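Local coordinates for putative cobalamin synthesis related protein (Corynebacterium diphtheriae, PDB 2NPN), which binds S-adenosylmethionine and is probably a precorrin-6A synthase (deacetylating), a methyltransferase of cobalamin biosynthesis, at residues F17-A22 / K137-I142. Residues are numbered along the deposited sequence; the frame is centred on the assembly and turned at random.
Sequences FLTLQA and KVIPGI
P140 O is gripped by two waters that hold it to the N-terminal end of helix 20-28. One, 2.8 Å from P140 O, also accepts from T19 OG1 at 2.7 Å and donates to Q21 OE1; the other joins P140 O to T19 N. T19 is the N-cap: chi1 of 66° turns OG1 back over the first turn, where it accepts from A22 N at 3.1 Å in a fairly straight bond (159°). No direct hydrogen bond spans the segments; the polar links across the contact run through waters. A further one links F17 O to I142 N, and another ties Q21 NE2 to V138 O. The side chain of Q21, CG anti to N (chi1 -169°), runs extended from the first turn across I139, whose CG2 lies 3.5 Å from Q21 OE1 and also packs on A22 CB at 4.0 Å. At the far end F17 CB rests on I142 CG1, and V147 of helix 144-152 touches both side chains. G141 N hydrogen-bonds to D112 OD1, of an S-adenosylmethionine-binding residue, placing this loop beside the cofactor site. Helix 20-28 thus starts against the end of edge strand 134-139, which pairs in parallel with strand 3-9, in the parallel-sheet domain of a tetrapyrrole methylase.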
loop_
_atom_site.group_PDB
_atom_site.type_symbol
_atom_site.label_atom_id
_atom_site.label_comp_id
_atom_site.label_asym_id
_atom_site.label_seq_id
_atom_site.Cartn_x
_atom_site.Cartn_y
_atom_site.Cartn_z
ATOM N N PHE A 17 4.347 3.751 12.710
ATOM C CA PHE A 17 3.312 2.727 12.474
ATOM C C PHE A 17 3.854 1.288 12.432
ATOM O O PHE A 17 3.062 0.347 12.328
ATOM C CB PHE A 17 2.560 2.995 11.150
ATOM C CG PHE A 17 1.756 4.287 11.142
ATOM C CD1 PHE A 17 0.797 4.562 12.109
ATOM C CD2 PHE A 17 1.921 5.208 10.105
ATOM C CE1 PHE A 17 0.062 5.750 12.085
ATOM C CE2 PHE A 17 1.206 6.377 10.077
ATOM C CZ PHE A 17 0.293 6.683 11.046
ATOM N N LEU A 18 5.164 1.090 12.464
ATOM C CA LEU A 18 5.754 -0.256 12.446
ATOM C C LEU A 18 5.336 -1.052 13.662
ATOM O O LEU A 18 5.322 -0.512 14.783
ATOM C CB LEU A 18 7.288 -0.213 12.435
ATOM C CG LEU A 18 7.924 0.135 11.107
ATOM C CD1 LEU A 18 9.457 0.180 11.329
ATOM C CD2 LEU A 18 7.560 -0.854 10.022
ATOM N N THR A 19 4.977 -2.324 13.457
ATOM C CA THR A 19 4.721 -3.198 14.610
ATOM C C THR A 19 6.013 -3.845 15.165
ATOM O O THR A 19 7.045 -3.987 14.485
ATOM C CB THR A 19 3.738 -4.323 14.289
ATOM O OG1 THR A 19 4.359 -5.195 13.332
ATOM C CG2 THR A 19 2.394 -3.743 13.716
ATOM N N LEU A 20 5.954 -4.279 16.413
ATOM C CA LEU A 20 7.055 -5.035 16.997
ATOM C C LEU A 20 7.431 -6.251 16.157
ATOM O O LEU A 20 8.615 -6.583 15.983
ATOM C CB LEU A 20 6.711 -5.446 18.425
ATOM C CG LEU A 20 6.571 -4.296 19.422
ATOM C CD1 LEU A 20 6.222 -4.807 20.803
ATOM C CD2 LEU A 20 7.819 -3.439 19.496
ATOM N N GLN A 21 6.420 -6.934 15.638
ATOM C CA GLN A 21 6.621 -8.111 14.813
ATOM C C GLN A 21 7.408 -7.743 13.554
ATOM O O GLN A 21 8.338 -8.468 13.151
ATOM C CB GLN A 21 5.269 -8.705 14.419
ATOM C CG GLN A 21 5.320 -10.073 13.767
ATOM C CD GLN A 21 3.980 -10.525 13.240
ATOM O OE1 GLN A 21 3.110 -9.712 12.894
ATOM N NE2 GLN A 21 3.786 -11.830 13.165
ATOM N N ALA A 22 7.026 -6.641 12.922
ATOM C CA ALA A 22 7.716 -6.165 11.703
ATOM C C ALA A 22 9.172 -5.847 11.995
ATOM O O ALA A 22 10.065 -6.267 11.259
ATOM C CB ALA A 22 7.036 -4.932 11.147
ATOM N N LYS A 137 6.138 -16.215 5.615
ATOM C CA LYS A 137 5.495 -15.681 6.811
ATOM C C LYS A 137 5.117 -14.198 6.576
ATOM O O LYS A 137 5.977 -13.352 6.318
ATOM C CB LYS A 137 6.419 -15.817 8.026
ATOM C CG LYS A 137 6.845 -17.283 8.330
ATOM C CD LYS A 137 7.794 -17.359 9.501
ATOM C CE LYS A 137 7.067 -17.267 10.852
ATOM N NZ LYS A 137 7.914 -17.850 11.931
ATOM N N VAL A 138 3.829 -13.906 6.702
ATOM C CA VAL A 138 3.322 -12.590 6.408
ATOM C C VAL A 138 3.164 -11.855 7.733
ATOM O O VAL A 138 2.583 -12.376 8.700
ATOM C CB VAL A 138 1.995 -12.665 5.663
ATOM C CG1 VAL A 138 1.441 -11.263 5.404
ATOM C CG2 VAL A 138 2.130 -13.484 4.381
ATOM N N ILE A 139 3.642 -10.614 7.725
ATOM C CA ILE A 139 3.596 -9.738 8.882
ATOM C C ILE A 139 2.715 -8.526 8.536
ATOM O O ILE A 139 3.063 -7.759 7.646
ATOM C CB ILE A 139 5.029 -9.307 9.301
ATOM C CG1 ILE A 139 5.837 -10.552 9.694
ATOM C CG2 ILE A 139 4.950 -8.261 10.353
ATOM C CD1 ILE A 139 7.301 -10.243 10.115
ATOM N N PRO A 140 1.545 -8.386 9.195
ATOM C CA PRO A 140 0.643 -7.263 8.914
ATOM C C PRO A 140 1.236 -5.914 9.230
ATOM O O PRO A 140 2.097 -5.792 10.105
ATOM C CB PRO A 140 -0.554 -7.502 9.836
ATOM C CG PRO A 140 -0.334 -8.750 10.530
ATOM C CD PRO A 140 0.996 -9.314 10.197
ATOM N N GLY A 141 0.701 -4.908 8.556
ATOM C CA GLY A 141 1.047 -3.531 8.828
ATOM C C GLY A 141 -0.179 -2.647 8.695
ATOM O O GLY A 141 -1.212 -3.061 8.207
ATOM N N ILE A 142 0.014 -1.397 9.083
ATOM C CA ILE A 142 -1.043 -0.402 9.077
ATOM C C ILE A 142 -1.339 0.075 7.657
ATOM O O ILE A 142 -0.497 0.654 6.978
ATOM C CB ILE A 142 -0.670 0.790 9.980
ATOM C CG1 ILE A 142 -0.470 0.324 11.418
ATOM C CG2 ILE A 142 -1.728 1.857 9.922
ATOM C CD1 ILE A 142 -1.619 -0.400 12.061
HETATM O O HOH W 1 2.733 -0.996 9.991
HETATM O O HOH W 2 4.157 -3.381 10.513
HETATM O O HOH W 3 2.481 -6.924 12.614
HETATM O O HOH W 4 1.490 -12.773 11.250
#